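Local coordinates for ATP synthase subunit s, mitochondrial (PDB 3E4G), which regulates mitochondrial ATP synthase, being needed for its proton conduction and supporting ATP synthesis by blocking a proton leak, at residues His41-Trp46 with Asp59-Gln64; Met116-Ile121 with Leu141-Leu146. The protein carries 1 engineered substitution. One frame throughout, in Å; residues are numbered along the deposited sequence.

Contacts 1 and 2 reach the same mixed sheet of a leucine-rich-repeat domain, with centres about 19 Å apart and nearest atoms about 6 Å apart. Contact 1 is a surface contact on a loop that leaves an outermost strand, 37-40, and returns to strand 63-69, the antiparallel pair of the sheet. One direct backbone bond, a histidine-amide stack and bridging waters hold it. Contact 2 lies nearer the centre of the chain and pairs the parallel strands 118-122 and 143-147. Four parallel beta bridges form there, and the segments bury 547 Å², against 303 Å² in contact 1, with buried apolar groups on one sheet face and carboxylates beside aromatic rings on the other.

Contact 1. Residues His41-Trp46 with Asp59-Gln64; sequences HGQQRW and DKYKIQ
The carbonyl O of Lys62 accepts a hydrogen bond from the backbone N of His41 at 2.8 Å, with an N-H...O angle of 160° and the donor nearly in line with the C=O bond. This one direct hydrogen bond between 41-46 and 59-64 joins the loop of the first leucine-rich repeat, after strand 37-40, to the start of strand 63-69, which leads into the second. A water bridges the same two residues, donating to His41 O and accepting from Lys62 N at 2.9 Å.

The His41 imidazole lies against the Gln64 side chain. Gln64 CB sits over the ring centroid at 3.5 Å, only 13° off the normal, a CH-pi contact. With CG anti to the Gln64 backbone N and the chain extended, the amide continues across the same ring, its plane 27° from the imidazole; Gln64 NE2 lies 3.4 Å from His41 CE1. Both polar ends also have partners beyond the contact: His41 NE2 bonds to Tyr86 O, while Gln64 OE1 accepts from Arg39 NH1 and its NE2 pairs with Glu88 OE1. A second water gives Gln64 OE1 a further donor, at 2.7 Å, and accepts from Gly42 N.

In the modelled conformer Gln43 NE2 comes obliquely within 3.4 Å of Tyr61 CE1, an approach that may not hold in its other conformer. Lys62 bends at chi2 and carries its ammonium to Asp59 O at 2.7 Å and a salt bridge with Asp59 OD2.

With imidazole and amide stacked and each bonded beyond the contact, rotation of either is probably restricted, while waters complete the polar matching at this surface.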
loop_
_atom_site.group_PDB
_atom_site.type_symbol
_atom_site.label_atom_id
_atom_site.label_comp_id
_atom_site.label_asym_id
_atom_site.label_seq_id
_atom_site.Cartn_x
_atom_site.Cartn_y
_atom_site.Cartn_z
ATOM N N HIS A 41 2.341 14.759 -3.146
ATOM C CA HIS A 41 1.796 15.968 -2.503
ATOM C C HIS A 41 2.020 17.149 -3.434
ATOM O O HIS A 41 3.085 17.368 -3.974
ATOM C CB HIS A 41 2.519 16.221 -1.183
ATOM C CG HIS A 41 2.008 15.385 -0.090
ATOM N ND1 HIS A 41 0.896 15.735 0.634
ATOM C CD2 HIS A 41 2.445 14.158 0.387
ATOM C CE1 HIS A 41 0.671 14.774 1.505
ATOM N NE2 HIS A 41 1.571 13.785 1.365
ATOM N N GLY A 42 0.930 17.948 -3.539
ATOM C CA GLY A 42 0.961 19.191 -4.333
ATOM C C GLY A 42 0.711 19.011 -5.786
ATOM O O GLY A 42 0.679 20.009 -6.521
ATOM N N GLN A 43 0.507 17.769 -6.268
ATOM C CA GLN A 43 0.257 17.541 -7.680
ATOM C C GLN A 43 -1.090 16.867 -7.869
ATOM O O GLN A 43 -1.492 15.951 -7.144
ATOM C CB GLN A 43 1.356 16.706 -8.305
ATOM C CG GLN A 43 2.706 17.366 -8.116
ATOM C CD GLN A 43 3.733 16.794 -9.025
ATOM O OE1 GLN A 43 3.737 15.618 -9.386
ATOM N NE2 GLN A 43 4.619 17.683 -9.481
ATOM N N GLN A 44 -1.778 17.345 -8.920
ATOM C CA GLN A 44 -3.033 16.745 -9.308
ATOM C C GLN A 44 -2.849 15.469 -10.164
ATOM O O GLN A 44 -3.680 14.531 -10.060
ATOM C CB GLN A 44 -3.880 17.755 -10.018
ATOM C CG GLN A 44 -5.270 17.250 -10.142
ATOM C CD GLN A 44 -6.296 18.015 -10.787
ATOM O OE1 GLN A 44 -5.802 19.008 -11.531
ATOM N NE2 GLN A 44 -7.477 17.604 -10.686
ATOM N N ARG A 45 -1.856 15.460 -10.994
ATOM C CA ARG A 45 -1.673 14.351 -11.917
ATOM C C ARG A 45 -0.883 13.220 -11.245
ATOM O O ARG A 45 -0.051 13.423 -10.387
ATOM C CB ARG A 45 -0.887 14.831 -13.132
ATOM C CG ARG A 45 0.649 15.039 -12.781
ATOM C CD ARG A 45 1.437 15.561 -13.992
ATOM N NE ARG A 45 2.178 14.422 -14.502
ATOM C CZ ARG A 45 1.595 13.223 -14.701
ATOM N NH1 ARG A 45 0.304 12.990 -14.509
ATOM N NH2 ARG A 45 2.250 12.268 -15.138
ATOM N N TRP A 46 -1.238 12.009 -11.695
ATOM C CA TRP A 46 -0.559 10.783 -11.260
ATOM C C TRP A 46 0.650 10.454 -12.094
ATOM O O TRP A 46 0.700 10.700 -13.302
ATOM C CB TRP A 46 -1.563 9.628 -11.302
ATOM C CG TRP A 46 -2.578 9.678 -10.227
ATOM C CD1 TRP A 46 -3.613 10.549 -10.064
ATOM C CD2 TRP A 46 -2.569 8.846 -9.069
ATOM N NE1 TRP A 46 -4.276 10.312 -8.882
ATOM C CE2 TRP A 46 -3.626 9.242 -8.247
ATOM C CE3 TRP A 46 -1.714 7.809 -8.623
ATOM C CZ2 TRP A 46 -3.889 8.634 -7.001
ATOM C CZ3 TRP A 46 -1.963 7.206 -7.390
ATOM C CH2 TRP A 46 -3.006 7.605 -6.625
ATOM N N ASP A 59 14.965 14.525 -3.705
ATOM C CA ASP A 59 14.062 14.192 -2.599
ATOM C C ASP A 59 12.973 15.239 -2.376
ATOM O O ASP A 59 12.358 15.250 -1.327
ATOM C CB ASP A 59 14.828 14.011 -1.322
ATOM C CG ASP A 59 14.080 13.247 -0.247
ATOM O OD1 ASP A 59 13.309 12.376 -0.560
ATOM O OD2 ASP A 59 14.290 13.547 0.963
ATOM N N LYS A 60 12.628 15.976 -3.423
ATOM C CA LYS A 60 11.603 17.023 -3.297
ATOM C C LYS A 60 10.140 16.454 -3.225
ATOM O O LYS A 60 9.308 16.796 -2.429
ATOM C CB LYS A 60 11.634 17.999 -4.483
ATOM C CG LYS A 60 10.449 18.941 -4.600
ATOM C CD LYS A 60 10.465 19.915 -5.731
ATOM C CE LYS A 60 9.412 21.020 -5.560
ATOM N NZ LYS A 60 9.938 21.958 -4.500
ATOM N N TYR A 61 9.848 15.540 -4.125
ATOM C CA TYR A 61 8.503 14.967 -4.343
ATOM C C TYR A 61 8.240 13.898 -3.292
ATOM O O TYR A 61 9.058 12.982 -3.087
ATOM C CB TYR A 61 8.380 14.438 -5.753
ATOM C CG TYR A 61 8.399 15.538 -6.765
ATOM C CD1 TYR A 61 7.369 16.452 -6.793
ATOM C CD2 TYR A 61 9.510 15.728 -7.610
ATOM C CE1 TYR A 61 7.467 17.560 -7.693
ATOM C CE2 TYR A 61 9.631 16.803 -8.521
ATOM C CZ TYR A 61 8.614 17.598 -8.537
ATOM O OH TYR A 61 8.669 18.756 -9.417
ATOM N N LYS A 62 7.101 14.040 -2.647
ATOM C CA LYS A 62 6.717 13.144 -1.535
ATOM C C LYS A 62 5.425 12.448 -1.909
ATOM O O LYS A 62 4.423 13.085 -2.267
ATOM C CB LYS A 62 6.483 13.934 -0.256
ATOM C CG LYS A 62 7.683 14.822 0.172
ATOM C CD LYS A 62 8.977 14.045 0.370
ATOM C CE LYS A 62 10.069 15.005 0.874
ATOM N NZ LYS A 62 11.379 14.278 1.013
ATOM N N ILE A 63 5.417 11.115 -1.823
ATOM C CA ILE A 63 4.199 10.363 -2.129
ATOM C C ILE A 63 3.074 10.710 -1.175
ATOM O O ILE A 63 3.249 10.582 0.059
ATOM C CB ILE A 63 4.487 8.841 -2.127
ATOM C CG1 ILE A 63 5.538 8.485 -3.190
ATOM C CG2 ILE A 63 3.188 8.056 -2.305
ATOM C CD1 ILE A 63 6.066 7.028 -3.058
ATOM N N GLN A 64 1.932 11.077 -1.717
ATOM C CA GLN A 64 0.704 11.245 -0.954
ATOM C C GLN A 64 -0.233 10.067 -1.110
ATOM O O GLN A 64 -0.920 9.657 -0.166
ATOM C CB GLN A 64 -0.038 12.562 -1.387
ATOM C CG GLN A 64 -1.292 12.784 -0.569
ATOM C CD GLN A 64 -1.841 14.227 -0.761
ATOM O OE1 GLN A 64 -1.683 14.793 -1.841
ATOM N NE2 GLN A 64 -2.461 14.772 0.274
HETATM O O HOH W 1 5.576 16.435 -3.094
HETATM O O HOH W 2 -1.695 17.418 -2.605
HETATM O O HOH W 3 6.680 17.478 -11.667
#

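Contact 2. Residues Met116-Ile121 with Leu141-Leu146; sequences MLEMEI and LKYLFL
Strands 118-122 and 143-147, linked through helix 129-134, form a right-handed beta-alpha-beta unit of the leucine-rich-repeat fold, and 116-121 meets 141-146 as neighbouring parallel strands inside the sheet. The short strand axes run 4.8 Å apart and 3° from parallel. At the entry, Leu117 O takes two donors, Lys142 N at 2.7 Å and Tyr143 N at 3.2 Å; the latter lies in the carbonyl plane and the former is tilted from it. Regular parallel pairing follows: Met119 N gives to Tyr143 O, Phe145 N to Met119 O, and Ile121 N to Phe145 O, the last at 2.8 Å.

Met119, Ile121, Leu144 and Leu146 occupy the buried face, toward helix 129-134, where Ile132 touches both Ile121 and Leu146. Leu144 CD1 rests 4.0 Å from Met119 CB, and Leu146 CD2 makes the same approach to Ile121 CB. Just before the paired residues, the CD1 branch of Leu141 reaches over the peptide joining Leu117 to Glu118, 3.5 Å from Leu117 C, with its CG anti to the Leu141 backbone N (chi1 -150°). Replacing Leu141 with an alanine would probably leave a gap above that peptide and deprive Met116 CB and Met119 CB of an apolar neighbour.

Glu118, Glu120, Tyr143 and Phe145 share the other face; the side chain of Glu120 is about 8 Å from that of Thr69, which binds magnesium. In its modelled conformer Glu118 runs alongside Tyr143, its carboxylate plane 70° from the ring, and its CG meets the ring edge. Glu120 lies at the edges of both rings: its CG near Tyr143, its OE2 3.7 Å from Phe145 CD2.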
loop_
_atom_site.group_PDB
_atom_site.type_symbol
_atom_site.label_atom_id
_atom_site.label_comp_id
_atom_site.label_asym_id
_atom_site.label_seq_id
_atom_site.Cartn_x
_atom_site.Cartn_y
_atom_site.Cartn_z
ATOM N N MET A 116 -1.345 7.588 7.658
ATOM C CA MET A 116 -2.392 6.994 6.836
ATOM C C MET A 116 -3.770 7.460 7.226
ATOM O O MET A 116 -4.188 7.385 8.395
ATOM C CB MET A 116 -2.297 5.470 6.928
ATOM C CG MET A 116 -1.261 4.918 5.961
ATOM S SD MET A 116 -1.718 5.083 4.220
ATOM C CE MET A 116 -3.110 3.931 4.147
ATOM N N LEU A 117 -4.520 7.859 6.205
ATOM C CA LEU A 117 -5.908 8.338 6.335
ATOM C C LEU A 117 -6.942 7.449 5.632
ATOM O O LEU A 117 -8.078 7.384 6.086
ATOM C CB LEU A 117 -6.051 9.781 5.804
ATOM C CG LEU A 117 -5.084 10.791 6.421
ATOM C CD1 LEU A 117 -5.303 12.160 5.767
ATOM C CD2 LEU A 117 -5.321 10.877 7.956
ATOM N N GLU A 118 -6.561 6.860 4.498
ATOM C CA GLU A 118 -7.536 6.188 3.637
ATOM C C GLU A 118 -6.887 4.926 3.049
ATOM O O GLU A 118 -5.780 5.002 2.508
ATOM C CB GLU A 118 -7.925 7.118 2.485
ATOM C CG GLU A 118 -8.604 6.497 1.267
ATOM C CD GLU A 118 -8.927 7.463 0.175
ATOM O OE1 GLU A 118 -9.554 8.512 0.528
ATOM O OE2 GLU A 118 -8.558 7.147 -0.969
ATOM N N MET A 119 -7.614 3.817 3.111
ATOM C CA MET A 119 -7.137 2.627 2.392
ATOM C C MET A 119 -8.295 1.909 1.765
ATOM O O MET A 119 -9.420 1.919 2.259
ATOM C CB MET A 119 -6.363 1.730 3.355
ATOM C CG MET A 119 -5.665 0.631 2.729
ATOM S SD MET A 119 -4.514 -0.117 3.919
ATOM C CE MET A 119 -3.684 -1.184 2.771
ATOM N N GLU A 120 -7.964 1.286 0.642
ATOM C CA GLU A 120 -8.963 0.560 -0.169
ATOM C C GLU A 120 -8.301 -0.780 -0.566
ATOM O O GLU A 120 -7.164 -0.751 -1.057
ATOM C CB GLU A 120 -9.305 1.335 -1.423
ATOM C CG GLU A 120 -9.817 2.785 -1.102
ATOM C CD GLU A 120 -10.057 3.499 -2.397
ATOM O OE1 GLU A 120 -9.125 3.833 -3.127
ATOM O OE2 GLU A 120 -11.240 3.576 -2.830
ATOM N N ILE A 121 -9.012 -1.866 -0.357
ATOM C CA ILE A 121 -8.493 -3.214 -0.712
ATOM C C ILE A 121 -9.604 -3.913 -1.460
ATOM O O ILE A 121 -10.677 -4.170 -0.882
ATOM C CB ILE A 121 -8.044 -3.994 0.541
ATOM C CG1 ILE A 121 -7.049 -3.185 1.372
ATOM C CG2 ILE A 121 -7.413 -5.322 0.089
ATOM C CD1 ILE A 121 -6.691 -3.846 2.695
ATOM N N LEU A 141 -6.712 6.323 10.618
ATOM C CA LEU A 141 -7.521 6.002 9.441
ATOM C C LEU A 141 -8.913 6.562 9.574
ATOM O O LEU A 141 -9.588 6.375 10.596
ATOM C CB LEU A 141 -7.565 4.477 9.253
ATOM C CG LEU A 141 -7.717 3.949 7.812
ATOM C CD1 LEU A 141 -6.422 4.289 7.008
ATOM C CD2 LEU A 141 -7.937 2.471 7.875
ATOM N N LYS A 142 -9.373 7.189 8.488
ATOM C CA LYS A 142 -10.732 7.745 8.402
ATOM C C LYS A 142 -11.603 7.010 7.421
ATOM O O LYS A 142 -12.851 7.153 7.516
ATOM C CB LYS A 142 -10.676 9.213 8.058
ATOM C CG LYS A 142 -9.960 10.092 9.111
ATOM C CD LYS A 142 -10.780 9.940 10.513
ATOM C CE LYS A 142 -12.194 10.448 10.349
ATOM N NZ LYS A 142 -12.718 10.818 11.698
ATOM N N TYR A 143 -11.049 6.328 6.456
ATOM C CA TYR A 143 -11.837 5.634 5.419
ATOM C C TYR A 143 -11.176 4.294 5.125
ATOM O O TYR A 143 -9.952 4.280 4.854
ATOM C CB TYR A 143 -11.879 6.516 4.127
ATOM C CG TYR A 143 -12.688 5.926 3.016
ATOM C CD1 TYR A 143 -14.057 5.889 3.093
ATOM C CD2 TYR A 143 -12.072 5.413 1.896
ATOM C CE1 TYR A 143 -14.794 5.385 2.024
ATOM C CE2 TYR A 143 -12.832 4.947 0.811
ATOM C CZ TYR A 143 -14.186 4.936 0.904
ATOM O OH TYR A 143 -14.961 4.513 -0.190
ATOM N N LEU A 144 -11.966 3.244 5.119
ATOM C CA LEU A 144 -11.479 1.893 4.739
ATOM C C LEU A 144 -12.575 1.293 3.882
ATOM O O LEU A 144 -13.698 1.109 4.363
ATOM C CB LEU A 144 -11.210 1.011 5.968
ATOM C CG LEU A 144 -10.697 -0.394 5.685
ATOM C CD1 LEU A 144 -9.418 -0.396 4.907
ATOM C CD2 LEU A 144 -10.515 -1.182 7.011
ATOM N N PHE A 145 -12.220 0.945 2.672
ATOM C CA PHE A 145 -13.146 0.336 1.703
ATOM C C PHE A 145 -12.599 -1.056 1.377
ATOM O O PHE A 145 -11.458 -1.182 0.906
ATOM C CB PHE A 145 -13.197 1.193 0.438
ATOM C CG PHE A 145 -13.959 0.630 -0.720
ATOM C CD1 PHE A 145 -15.125 -0.089 -0.542
ATOM C CD2 PHE A 145 -13.465 0.803 -1.999
ATOM C CE1 PHE A 145 -15.815 -0.573 -1.686
ATOM C CE2 PHE A 145 -14.141 0.330 -3.123
ATOM C CZ PHE A 145 -15.318 -0.363 -2.929
ATOM N N LEU A 146 -13.422 -2.064 1.625
ATOM C CA LEU A 146 -13.081 -3.486 1.352
ATOM C C LEU A 146 -14.087 -4.024 0.349
ATOM O O LEU A 146 -15.298 -3.899 0.596
ATOM C CB LEU A 146 -13.153 -4.307 2.640
ATOM C CG LEU A 146 -12.304 -3.769 3.791
ATOM C CD1 LEU A 146 -12.428 -4.701 5.040
ATOM C CD2 LEU A 146 -10.852 -3.615 3.399
#